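Local coordinates for protein leucine aminopeptidase 2 (Saccharomyces cerevisiae, PDB 2XQ0) that cleaves di- and tripeptides as a zinc-dependent aminopeptidase of the M1 family and also has low epoxide hydrolase activity in vitro, at residues 52-57 with 110-115; 63-68 with 103-108; 370-375 with 454-459; 393-398 with 462-467. All blocks are in the same frame, centred on the assembly; numbering follows the deposited sequence.

Contact 1. Residues 52-57 with 110-115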
# COMPACT_ATOMS: atom_id res chain seq x y z
N PHE A 52 7.70 9.81 -25.58
CA PHE A 52 6.39 10.39 -25.33
C PHE A 52 5.84 11.00 -26.61
O PHE A 52 6.56 11.70 -27.35
CB PHE A 52 6.49 11.53 -24.32
CG PHE A 52 7.03 11.12 -22.98
CD1 PHE A 52 6.21 10.49 -22.05
CD2 PHE A 52 8.34 11.39 -22.62
CE1 PHE A 52 6.69 10.13 -20.81
CE2 PHE A 52 8.83 11.02 -21.39
CZ PHE A 52 8.01 10.39 -20.49
N GLN A 53 4.56 10.77 -26.87
CA GLN A 53 3.84 11.54 -27.86
C GLN A 53 3.17 12.64 -27.05
O GLN A 53 2.37 12.35 -26.15
CB GLN A 53 2.79 10.70 -28.58
CG GLN A 53 3.30 9.40 -29.17
CD GLN A 53 4.28 9.63 -30.28
OE1 GLN A 53 4.22 10.64 -30.98
NE2 GLN A 53 5.20 8.69 -30.46
N LEU A 54 3.50 13.89 -27.34
CA LEU A 54 3.00 15.01 -26.55
C LEU A 54 2.23 16.03 -27.38
O LEU A 54 2.38 16.09 -28.60
CB LEU A 54 4.16 15.73 -25.85
CG LEU A 54 5.05 14.93 -24.90
CD1 LEU A 54 6.11 15.85 -24.29
CD2 LEU A 54 4.21 14.26 -23.82
N LYS A 55 1.42 16.83 -26.70
CA LYS A 55 0.74 17.95 -27.34
C LYS A 55 0.86 19.20 -26.48
O LYS A 55 0.47 19.20 -25.31
CB LYS A 55 -0.73 17.62 -27.62
CG LYS A 55 -1.50 18.74 -28.33
CD LYS A 55 -2.85 18.25 -28.85
CE LYS A 55 -3.71 17.67 -27.72
NZ LYS A 55 -4.98 17.04 -28.22
N LYS A 56 1.41 20.26 -27.06
CA LYS A 56 1.49 21.55 -26.39
C LYS A 56 0.08 22.07 -26.15
O LYS A 56 -0.75 22.07 -27.06
CB LYS A 56 2.25 22.57 -27.25
CG LYS A 56 3.64 22.13 -27.71
CD LYS A 56 4.33 23.24 -28.50
CE LYS A 56 5.59 22.75 -29.19
NZ LYS A 56 6.38 23.87 -29.75
N LEU A 57 -0.18 22.50 -24.92
CA LEU A 57 -1.46 23.11 -24.59
C LEU A 57 -1.30 24.64 -24.61
O LEU A 57 -0.22 25.17 -24.32
CB LEU A 57 -1.95 22.62 -23.23
CG LEU A 57 -2.07 21.10 -23.02
CD1 LEU A 57 -2.57 20.79 -21.62
CD2 LEU A 57 -2.98 20.45 -24.05
N ASP A 110 2.39 21.65 -32.65
CA ASP A 110 1.85 21.45 -31.31
C ASP A 110 2.00 20.00 -30.87
O ASP A 110 2.31 19.73 -29.71
CB ASP A 110 0.39 21.88 -31.24
CG ASP A 110 0.22 23.38 -31.11
OD1 ASP A 110 1.22 24.11 -31.25
OD2 ASP A 110 -0.92 23.82 -30.86
N ASN A 111 1.76 19.09 -31.81
CA ASN A 111 1.98 17.66 -31.59
C ASN A 111 3.40 17.28 -31.95
O ASN A 111 3.90 17.64 -33.02
CB ASN A 111 1.00 16.82 -32.41
CG ASN A 111 -0.40 16.83 -31.85
OD1 ASN A 111 -0.85 15.85 -31.25
ND2 ASN A 111 -1.10 17.94 -32.02
N PHE A 112 4.07 16.55 -31.06
CA PHE A 112 5.47 16.19 -31.29
C PHE A 112 5.87 14.94 -30.51
O PHE A 112 5.17 14.51 -29.59
CB PHE A 112 6.40 17.38 -30.99
CG PHE A 112 6.44 17.79 -29.53
CD1 PHE A 112 7.47 17.35 -28.70
CD2 PHE A 112 5.48 18.64 -29.00
CE1 PHE A 112 7.53 17.74 -27.37
CE2 PHE A 112 5.53 19.04 -27.66
CZ PHE A 112 6.56 18.58 -26.84
N THR A 113 6.98 14.35 -30.92
CA THR A 113 7.50 13.16 -30.26
C THR A 113 8.78 13.52 -29.52
O THR A 113 9.65 14.22 -30.06
CB THR A 113 7.79 12.07 -31.29
OG1 THR A 113 6.56 11.68 -31.92
CG2 THR A 113 8.41 10.85 -30.62
N LEU A 114 8.87 13.05 -28.28
CA LEU A 114 10.02 13.30 -27.41
C LEU A 114 10.69 11.99 -27.00
O LEU A 114 10.05 11.14 -26.38
CB LEU A 114 9.58 14.06 -26.17
CG LEU A 114 10.61 14.13 -25.05
CD1 LEU A 114 11.87 14.85 -25.52
CD2 LEU A 114 10.04 14.80 -23.82
N ASN A 115 11.95 11.82 -27.36
CA ASN A 115 12.70 10.63 -26.98
C ASN A 115 13.88 10.98 -26.07
O ASN A 115 14.68 11.86 -26.38
CB ASN A 115 13.19 9.86 -28.20
CG ASN A 115 13.93 8.57 -27.84
OD1 ASN A 115 15.15 8.55 -27.71
ND2 ASN A 115 13.18 7.50 -27.67
O HOH W 1 2.39 13.33 -31.30
O HOH W 2 -3.69 15.40 -30.26
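Leu-54 lies over one face of the Phe-112 ring, its CB 4.1 Å from the centroid of that ring in a CH-pi contact displaced toward the rim, while Leu-54 CD1 touches Phe-112 CZ at 3.8 Å. At another corner of the ring the methylenes of Lys-56 cross it at about a right angle, and Lys-56 CG approaches Phe-112 CE2 obliquely at 3.6 Å. With CG held between the backbone N and the carbonyl carbon (chi1 66°), Phe-112 swings toward the partner strand. On the same side of the sheet as Leu-54 and Phe-112, Leu-114 CD2 meets Phe-52 CD2 at 4.0 Å.

The other side of the sheet is polar. Gln-53 and Thr-113 stand side by side, and the bend at chi2 (-66°) brings the amide round so that Thr-113 OG1 donates to Gln-53 OE1 at 2.7 Å, tilted 29° from the carbonyl plane. A water donates to the same OE1. With an alanine in place of Gln-53, the Thr-113 hydroxyl would probably lose this acceptor and be set free to turn. Beyond, Lys-55 runs alongside the Asn-111 amide, and a second water joins Lys-55 NZ to Asn-111 OD1.

Paired backbone bonds link Phe-52 with Leu-114 and Leu-54 with Phe-112, and Lys-56 N adds a bond to Asp-110 O at 2.8 Å. The apolar face also meets Leu-67 and Leu-69 of strand 66-69. This is regular antiparallel pairing of strands 45-56 and 111-120, within the large mixed sheet of the M1 N-terminal domain.

Contact 2. Residues 63-68 with 103-108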
# COMPACT_ATOMS: atom_id res chain seq x y z
N LYS A 63 5.49 32.05 -23.85
CA LYS A 63 5.94 30.68 -23.68
C LYS A 63 7.46 30.67 -23.61
O LYS A 63 8.11 31.54 -24.20
CB LYS A 63 5.46 29.81 -24.84
CG LYS A 63 3.96 29.82 -25.06
CD LYS A 63 3.23 29.21 -23.88
CE LYS A 63 1.73 29.16 -24.12
NZ LYS A 63 1.01 28.47 -23.02
N SER A 64 8.04 29.72 -22.88
CA SER A 64 9.49 29.68 -22.69
C SER A 64 10.28 29.61 -24.01
O SER A 64 11.01 30.55 -24.33
CB SER A 64 9.91 28.57 -21.72
OG SER A 64 9.42 28.80 -20.42
N ASP A 65 10.13 28.54 -24.79
CA ASP A 65 9.28 27.40 -24.44
C ASP A 65 10.12 26.16 -24.13
O ASP A 65 10.93 25.72 -24.94
CB ASP A 65 8.29 27.09 -25.55
CG ASP A 65 7.00 26.51 -25.01
OD1 ASP A 65 6.53 25.48 -25.54
OD2 ASP A 65 6.46 27.09 -24.05
N GLU A 66 9.92 25.61 -22.94
CA GLU A 66 10.72 24.49 -22.48
C GLU A 66 9.85 23.36 -21.96
O GLU A 66 8.74 23.59 -21.48
CB GLU A 66 11.66 24.93 -21.36
CG GLU A 66 12.85 25.76 -21.81
CD GLU A 66 13.63 26.32 -20.64
OE1 GLU A 66 14.78 26.76 -20.84
OE2 GLU A 66 13.08 26.32 -19.51
N LEU A 67 10.37 22.14 -22.07
CA LEU A 67 9.82 20.97 -21.40
C LEU A 67 10.56 20.87 -20.09
O LEU A 67 11.78 21.00 -20.08
CB LEU A 67 10.14 19.70 -22.18
CG LEU A 67 9.16 18.95 -23.07
CD1 LEU A 67 7.88 18.59 -22.32
CD2 LEU A 67 8.85 19.75 -24.32
N HIS A 68 9.85 20.64 -19.00
CA HIS A 68 10.47 20.38 -17.71
C HIS A 68 9.98 19.01 -17.26
O HIS A 68 8.77 18.81 -17.10
CB HIS A 68 10.02 21.40 -16.66
CG HIS A 68 10.51 22.79 -16.91
ND1 HIS A 68 10.08 23.87 -16.16
CD2 HIS A 68 11.38 23.29 -17.82
CE1 HIS A 68 10.67 24.97 -16.59
NE2 HIS A 68 11.46 24.64 -17.60
N ILE A 103 14.32 20.84 -21.16
CA ILE A 103 14.52 20.54 -22.57
C ILE A 103 13.98 21.68 -23.41
O ILE A 103 12.88 22.17 -23.18
CB ILE A 103 13.78 19.23 -22.97
CG1 ILE A 103 14.28 18.05 -22.13
CG2 ILE A 103 13.98 18.95 -24.46
CD1 ILE A 103 13.36 16.80 -22.19
N ASN A 104 14.77 22.13 -24.38
CA ASN A 104 14.34 23.17 -25.29
C ASN A 104 13.58 22.54 -26.42
O ASN A 104 14.14 21.74 -27.17
CB ASN A 104 15.57 23.90 -25.85
CG ASN A 104 15.23 24.75 -27.06
OD1 ASN A 104 14.24 25.48 -27.07
ND2 ASN A 104 16.06 24.65 -28.09
N ASN A 105 12.29 22.86 -26.56
CA ASN A 105 11.53 22.30 -27.68
C ASN A 105 11.27 23.30 -28.80
O ASN A 105 10.28 24.04 -28.78
CB ASN A 105 10.26 21.58 -27.22
CG ASN A 105 9.30 22.49 -26.49
OD1 ASN A 105 9.70 23.44 -25.83
ND2 ASN A 105 8.01 22.19 -26.60
N ALA A 106 12.17 23.30 -29.78
CA ALA A 106 12.01 24.12 -30.97
C ALA A 106 11.18 23.38 -32.01
O ALA A 106 11.17 23.75 -33.19
CB ALA A 106 13.37 24.49 -31.54
N SER A 107 10.49 22.32 -31.58
CA SER A 107 9.63 21.54 -32.46
C SER A 107 8.65 22.46 -33.18
O SER A 107 8.19 23.45 -32.62
CB SER A 107 8.88 20.46 -31.68
OG SER A 107 7.94 21.03 -30.79
N CYS A 108 8.34 22.11 -34.42
CA CYS A 108 7.54 22.97 -35.27
C CYS A 108 6.06 22.97 -34.88
O CYS A 108 5.43 24.02 -34.83
CB CYS A 108 7.71 22.57 -36.74
SG CYS A 108 9.39 22.81 -37.39
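Antiparallel pairing at the margin of the large mixed sheet in the M1 N-terminal domain joins these segments: strand 66-69, the outermost strand at this end, lies against strand 101-104. Leu-67 and Ile-103 form the hydrogen-bonded pair, in which Leu-67 N donates to Ile-103 O at 2.7 Å and Ile-103 N to Leu-67 O at 2.8 Å. On the side of the sheet that carries both side chains, Leu-67 CB lies 3.8 Å from Ile-103 CB, and both residues continue into the apolar layer, Leu-67 against Phe-112 and Ile-103 against Leu-114. Glu-66 and Asn-104 make the next, non-hydrogen-bonded pair, where Glu-66 CA comes within 3.2 Å of Ile-103 O.

Past the end of the strands Asn-105 turns back over the partner. Its CG sits between the backbone N and the carbonyl carbon (chi1 60°), which lays the amide across Leu-67 and beside Asp-65, with Asn-105 CB 3.7 Å from Leu-67 CD2. At the edge of strand 66-69 turned away from strand 101-104, Asn-24 ND2 bonds to Glu-66 O and Asn-24 OD1 to His-68 N. Glu-66 stretches out along its own strand toward His-68, two residues on and on the same face: His-68 NE2 donates to Glu-66 OE2 at 3.0 Å, from within the imidazole plane, on the anti side of the carboxylate and 25° out of its plane.

Contact 3. Residues 370-375 with 454-459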
# COMPACT_ATOMS: atom_id res chain seq x y z
N THR A 370 -4.73 15.57 9.56
CA THR A 370 -5.86 16.11 8.82
C THR A 370 -6.08 15.23 7.61
O THR A 370 -5.11 14.73 7.02
CB THR A 370 -5.63 17.57 8.39
OG1 THR A 370 -4.48 17.65 7.53
CG2 THR A 370 -5.39 18.45 9.63
N LEU A 371 -7.34 15.03 7.23
CA LEU A 371 -7.65 14.15 6.10
C LEU A 371 -7.05 14.67 4.79
O LEU A 371 -6.42 13.92 4.07
CB LEU A 371 -9.15 13.94 5.96
CG LEU A 371 -9.57 12.92 4.90
CD1 LEU A 371 -8.88 11.59 5.17
CD2 LEU A 371 -11.08 12.75 4.91
N VAL A 372 -7.27 15.95 4.49
CA VAL A 372 -6.68 16.59 3.32
C VAL A 372 -5.36 17.18 3.78
O VAL A 372 -5.30 17.81 4.84
CB VAL A 372 -7.57 17.75 2.81
CG1 VAL A 372 -6.83 18.59 1.77
CG2 VAL A 372 -8.89 17.20 2.24
N GLN A 373 -4.31 16.96 2.99
CA GLN A 373 -2.97 17.39 3.36
C GLN A 373 -2.55 18.65 2.61
O GLN A 373 -3.19 19.04 1.63
CB GLN A 373 -1.98 16.25 3.12
CG GLN A 373 -2.08 15.16 4.16
CD GLN A 373 -1.62 15.64 5.52
OE1 GLN A 373 -2.40 15.70 6.48
NE2 GLN A 373 -0.36 15.98 5.61
N ASN A 374 -1.48 19.28 3.08
CA ASN A 374 -1.00 20.53 2.50
C ASN A 374 0.50 20.42 2.35
O ASN A 374 1.25 20.96 3.15
CB ASN A 374 -1.38 21.73 3.40
CG ASN A 374 -0.87 23.08 2.86
OD1 ASN A 374 -0.55 23.23 1.69
ND2 ASN A 374 -0.83 24.07 3.74
N LEU A 375 0.92 19.67 1.34
CA LEU A 375 2.33 19.45 1.11
C LEU A 375 2.81 20.66 0.34
O LEU A 375 2.08 21.24 -0.46
CB LEU A 375 2.55 18.19 0.28
CG LEU A 375 2.10 16.82 0.81
CD1 LEU A 375 2.48 15.73 -0.18
CD2 LEU A 375 2.72 16.51 2.17
N TRP A 454 -14.20 16.98 9.34
CA TRP A 454 -13.80 15.78 8.61
C TRP A 454 -12.59 16.03 7.71
O TRP A 454 -11.63 15.28 7.74
CB TRP A 454 -14.96 15.23 7.78
CG TRP A 454 -15.94 14.42 8.58
CD1 TRP A 454 -17.18 14.82 9.00
CD2 TRP A 454 -15.77 13.08 9.06
NE1 TRP A 454 -17.79 13.81 9.70
CE2 TRP A 454 -16.95 12.73 9.75
CE3 TRP A 454 -14.73 12.14 8.96
CZ2 TRP A 454 -17.12 11.48 10.34
CZ3 TRP A 454 -14.91 10.91 9.54
CH2 TRP A 454 -16.09 10.59 10.23
N LEU A 455 -12.65 17.09 6.90
CA LEU A 455 -11.60 17.31 5.92
C LEU A 455 -10.33 18.01 6.43
O LEU A 455 -9.22 17.67 6.01
CB LEU A 455 -12.17 18.04 4.70
CG LEU A 455 -13.27 17.31 3.93
CD1 LEU A 455 -13.67 18.12 2.72
CD2 LEU A 455 -12.83 15.92 3.50
N TYR A 456 -10.47 18.97 7.34
CA TYR A 456 -9.33 19.82 7.69
C TYR A 456 -8.93 19.84 9.16
O TYR A 456 -7.98 20.50 9.52
CB TYR A 456 -9.56 21.26 7.18
CG TYR A 456 -9.58 21.34 5.68
CD1 TYR A 456 -8.40 21.38 4.96
CD2 TYR A 456 -10.78 21.33 4.98
CE1 TYR A 456 -8.41 21.43 3.58
CE2 TYR A 456 -10.80 21.37 3.59
CZ TYR A 456 -9.62 21.43 2.90
OH TYR A 456 -9.62 21.48 1.53
N LYS A 457 -9.63 19.11 10.01
CA LYS A 457 -9.31 19.16 11.43
C LYS A 457 -8.49 17.93 11.79
O LYS A 457 -8.72 16.85 11.24
CB LYS A 457 -10.60 19.21 12.26
CG LYS A 457 -10.46 19.80 13.66
CD LYS A 457 -11.50 20.89 13.90
CE LYS A 457 -12.41 20.57 15.09
NZ LYS A 457 -11.71 20.69 16.40
N PRO A 458 -7.53 18.08 12.71
CA PRO A 458 -6.68 16.99 13.22
C PRO A 458 -7.35 16.07 14.24
O PRO A 458 -8.38 16.42 14.80
CB PRO A 458 -5.52 17.74 13.90
CG PRO A 458 -6.11 19.09 14.27
CD PRO A 458 -7.03 19.41 13.13
N GLY A 459 -6.78 14.89 14.47
CA GLY A 459 -7.28 13.99 15.50
C GLY A 459 -8.26 12.94 15.01
O GLY A 459 -8.52 12.83 13.81
O HOH W 3 -9.30 15.92 8.95
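The 370-375 loop, part of the catalytic domain of this M1 peptidase, closes over the C-terminal end of helix 451-456, with Leu-371 and Val-372 as the bumps and the last helical turn as the hollow. Leu-371 drops in first. Its CB rests against the backbone, 3.3 Å from Trp-454 O, and with CG anti to its backbone N (chi1 -174°) the branch runs on until Leu-371 CD2 meets Leu-455 CD2 at 3.9 Å, the two leucines crossing at a slant. Leu-396 of helix 388-403 touches both of them and builds the far wall of this apolar patch.

Val-372 fits into the notch between Leu-455 and Tyr-456: Val-372 CG1 lies against Tyr-456 CE1 (3.7 Å), while CG2 faces Leu-455 CB. At the base of this side chain Val-372 N donates to Leu-455 O at 3.0 Å, nearly straight at 171° and in the carbonyl plane, supplying an N-H to a carbonyl at the helix end.

Thr-370 fits where the chain leaves the helix: its CG2 methyl lies 3.3 Å from Tyr-456 O and 4.0 Å from Pro-458 CD. Alongside, a water bridges the two backbones, accepting from Leu-371 N and donating to Trp-454 O. The loop is also braced from within. The Thr-370 hydroxyl has two backbone carbonyls competing for its one hydrogen: Arg-367 O lies within bonding range, and Thr-370 OG1 donates to Val-372 O at 2.8 Å, coming in 35° out of the Val-372 carbonyl plane.

Contact 4. Residues 393-398 with 462-467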
# COMPACT_ATOMS: atom_id res chain seq x y z
N GLY A 393 -10.33 8.38 6.04
CA GLY A 393 -10.96 8.36 4.72
C GLY A 393 -12.13 7.41 4.68
O GLY A 393 -13.24 7.79 4.33
N PHE A 394 -11.87 6.15 5.03
CA PHE A 394 -12.94 5.16 5.17
C PHE A 394 -14.08 5.64 6.07
O PHE A 394 -15.25 5.48 5.73
CB PHE A 394 -12.38 3.86 5.75
CG PHE A 394 -13.44 3.00 6.36
CD1 PHE A 394 -14.27 2.23 5.56
CD2 PHE A 394 -13.65 3.01 7.72
CE1 PHE A 394 -15.27 1.46 6.11
CE2 PHE A 394 -14.66 2.24 8.28
CZ PHE A 394 -15.47 1.47 7.47
N ASN A 395 -13.75 6.19 7.23
CA ASN A 395 -14.81 6.62 8.14
C ASN A 395 -15.68 7.77 7.64
O ASN A 395 -16.87 7.83 7.96
CB ASN A 395 -14.25 6.93 9.53
CG ASN A 395 -14.12 5.67 10.37
OD1 ASN A 395 -15.13 5.10 10.79
ND2 ASN A 395 -12.89 5.20 10.57
N LEU A 396 -15.11 8.66 6.85
CA LEU A 396 -15.94 9.70 6.24
C LEU A 396 -16.92 9.05 5.26
O LEU A 396 -18.11 9.38 5.24
CB LEU A 396 -15.09 10.76 5.54
CG LEU A 396 -15.85 11.73 4.65
CD1 LEU A 396 -16.97 12.37 5.45
CD2 LEU A 396 -14.89 12.77 4.08
N LEU A 397 -16.44 8.09 4.47
CA LEU A 397 -17.33 7.42 3.50
C LEU A 397 -18.41 6.55 4.15
O LEU A 397 -19.54 6.46 3.67
CB LEU A 397 -16.51 6.60 2.51
CG LEU A 397 -15.57 7.46 1.66
CD1 LEU A 397 -14.63 6.59 0.85
CD2 LEU A 397 -16.39 8.38 0.77
N PHE A 398 -18.03 5.86 5.23
CA PHE A 398 -18.96 5.06 5.99
C PHE A 398 -20.06 5.95 6.64
O PHE A 398 -21.23 5.55 6.73
CB PHE A 398 -18.21 4.25 7.06
CG PHE A 398 -19.10 3.29 7.82
CD1 PHE A 398 -19.60 2.16 7.20
CD2 PHE A 398 -19.44 3.53 9.14
CE1 PHE A 398 -20.44 1.27 7.89
CE2 PHE A 398 -20.27 2.65 9.84
CZ PHE A 398 -20.77 1.51 9.20
N PRO A 462 -15.34 11.59 14.83
CA PRO A 462 -16.33 11.00 15.73
C PRO A 462 -16.41 9.49 15.54
O PRO A 462 -16.34 9.02 14.40
CB PRO A 462 -17.64 11.66 15.28
CG PRO A 462 -17.23 12.95 14.68
CD PRO A 462 -15.92 12.65 13.99
N ARG A 463 -16.60 8.75 16.63
CA ARG A 463 -16.54 7.28 16.56
C ARG A 463 -17.86 6.65 16.18
O ARG A 463 -18.90 6.87 16.82
CB ARG A 463 -16.07 6.70 17.90
CG ARG A 463 -15.89 5.18 17.84
CD ARG A 463 -15.28 4.68 19.14
NE ARG A 463 -16.23 4.82 20.24
CZ ARG A 463 -15.90 4.71 21.52
NH1 ARG A 463 -14.64 4.50 21.87
NH2 ARG A 463 -16.83 4.83 22.46
N PRO A 464 -17.85 5.82 15.13
CA PRO A 464 -19.11 5.19 14.75
C PRO A 464 -19.48 4.04 15.67
O PRO A 464 -18.68 3.63 16.51
CB PRO A 464 -18.82 4.67 13.34
CG PRO A 464 -17.34 4.47 13.31
CD PRO A 464 -16.72 5.46 14.25
N HIS A 465 -20.69 3.50 15.51
CA HIS A 465 -21.14 2.39 16.34
C HIS A 465 -21.02 1.08 15.58
O HIS A 465 -22.01 0.57 15.03
CB HIS A 465 -22.58 2.61 16.80
CG HIS A 465 -22.76 3.89 17.57
ND1 HIS A 465 -23.12 5.07 16.96
CD2 HIS A 465 -22.62 4.17 18.89
CE1 HIS A 465 -23.21 6.03 17.88
NE2 HIS A 465 -22.91 5.50 19.05
N PHE A 466 -19.82 0.52 15.55
CA PHE A 466 -19.56 -0.72 14.85
C PHE A 466 -20.17 -1.92 15.55
O PHE A 466 -20.22 -1.99 16.78
CB PHE A 466 -18.06 -0.95 14.67
CG PHE A 466 -17.41 0.04 13.75
CD1 PHE A 466 -17.96 0.30 12.51
CD2 PHE A 466 -16.26 0.71 14.14
CE1 PHE A 466 -17.37 1.21 11.66
CE2 PHE A 466 -15.66 1.61 13.29
CZ PHE A 466 -16.22 1.87 12.05
N ILE A 467 -20.64 -2.87 14.76
CA ILE A 467 -21.10 -4.15 15.29
C ILE A 467 -19.87 -4.85 15.88
O ILE A 467 -18.88 -5.07 15.19
CB ILE A 467 -21.74 -5.00 14.18
CG1 ILE A 467 -22.99 -4.30 13.63
CG2 ILE A 467 -22.04 -6.42 14.68
CD1 ILE A 467 -23.45 -4.86 12.30
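Helix 388-403 of the M1 catalytic domain packs here through Phe-394, Asn-395 and Phe-398 against the loop leading to helix 469-484, which offers Pro-464 and Phe-466. Phe-394 comes first: Phe-466 CZ arrives at the edge of its ring, 4.1 Å from Phe-394 CE2, the two side chains coming from opposite directions and meeting near their ends. Asn-395 follows, pointing at the loop. Its OD1 is wedged 3.4 Å from Pro-464 CG and also lies at the edge of the Phe-466 ring, 3.6 Å from CZ of that ring, while its ND2 is bonded back to Glu-391 O in the preceding helical turn.

One turn on, the trans chi1 (-175°) carries the Phe-398 ring out from the helix to Phe-466. Its CE2 meets Phe-466 CE1 at 3.7 Å, the ring planes inclined at 45°. Replacing Phe-466 by an alanine would probably open a gap beside the two helix phenylalanines and strip the Asn-395 carbonyl of its aromatic neighbour. Ala-348 and Leu-349 of helix 341-360 also touch Phe-466. Pro-464 completes the fit: its CB approaches the edge of the Phe-398 ring and sits 4.0 Å above the plane of the Phe-466 ring, toward the rim.

How the contacts relate
Contacts 1 and 2 belong to one sheet of the N-terminal domain, their centres about 10 Å apart, with contact 2 nested in the chain loop that contact 1 closes. They share an apolar layer, where Phe-112 CZ meets Leu-67 CD2 at 3.6 Å. Contacts 3 and 4 form a second pair, centres about 16 Å apart, whose segments alternate along the chain; Trp-454 CH2 packs on Asn-395 O at 3.7 Å. This pair lies near the catalytic centre: the Phe-394 side chain is about 6 Å from that of the proton donor Tyr-390, and those of Leu-371 and Phe-394 are each about 8 Å from that of the zinc ligand Glu-324. Contact 1 is about 37 Å from contact 3, centre to centre.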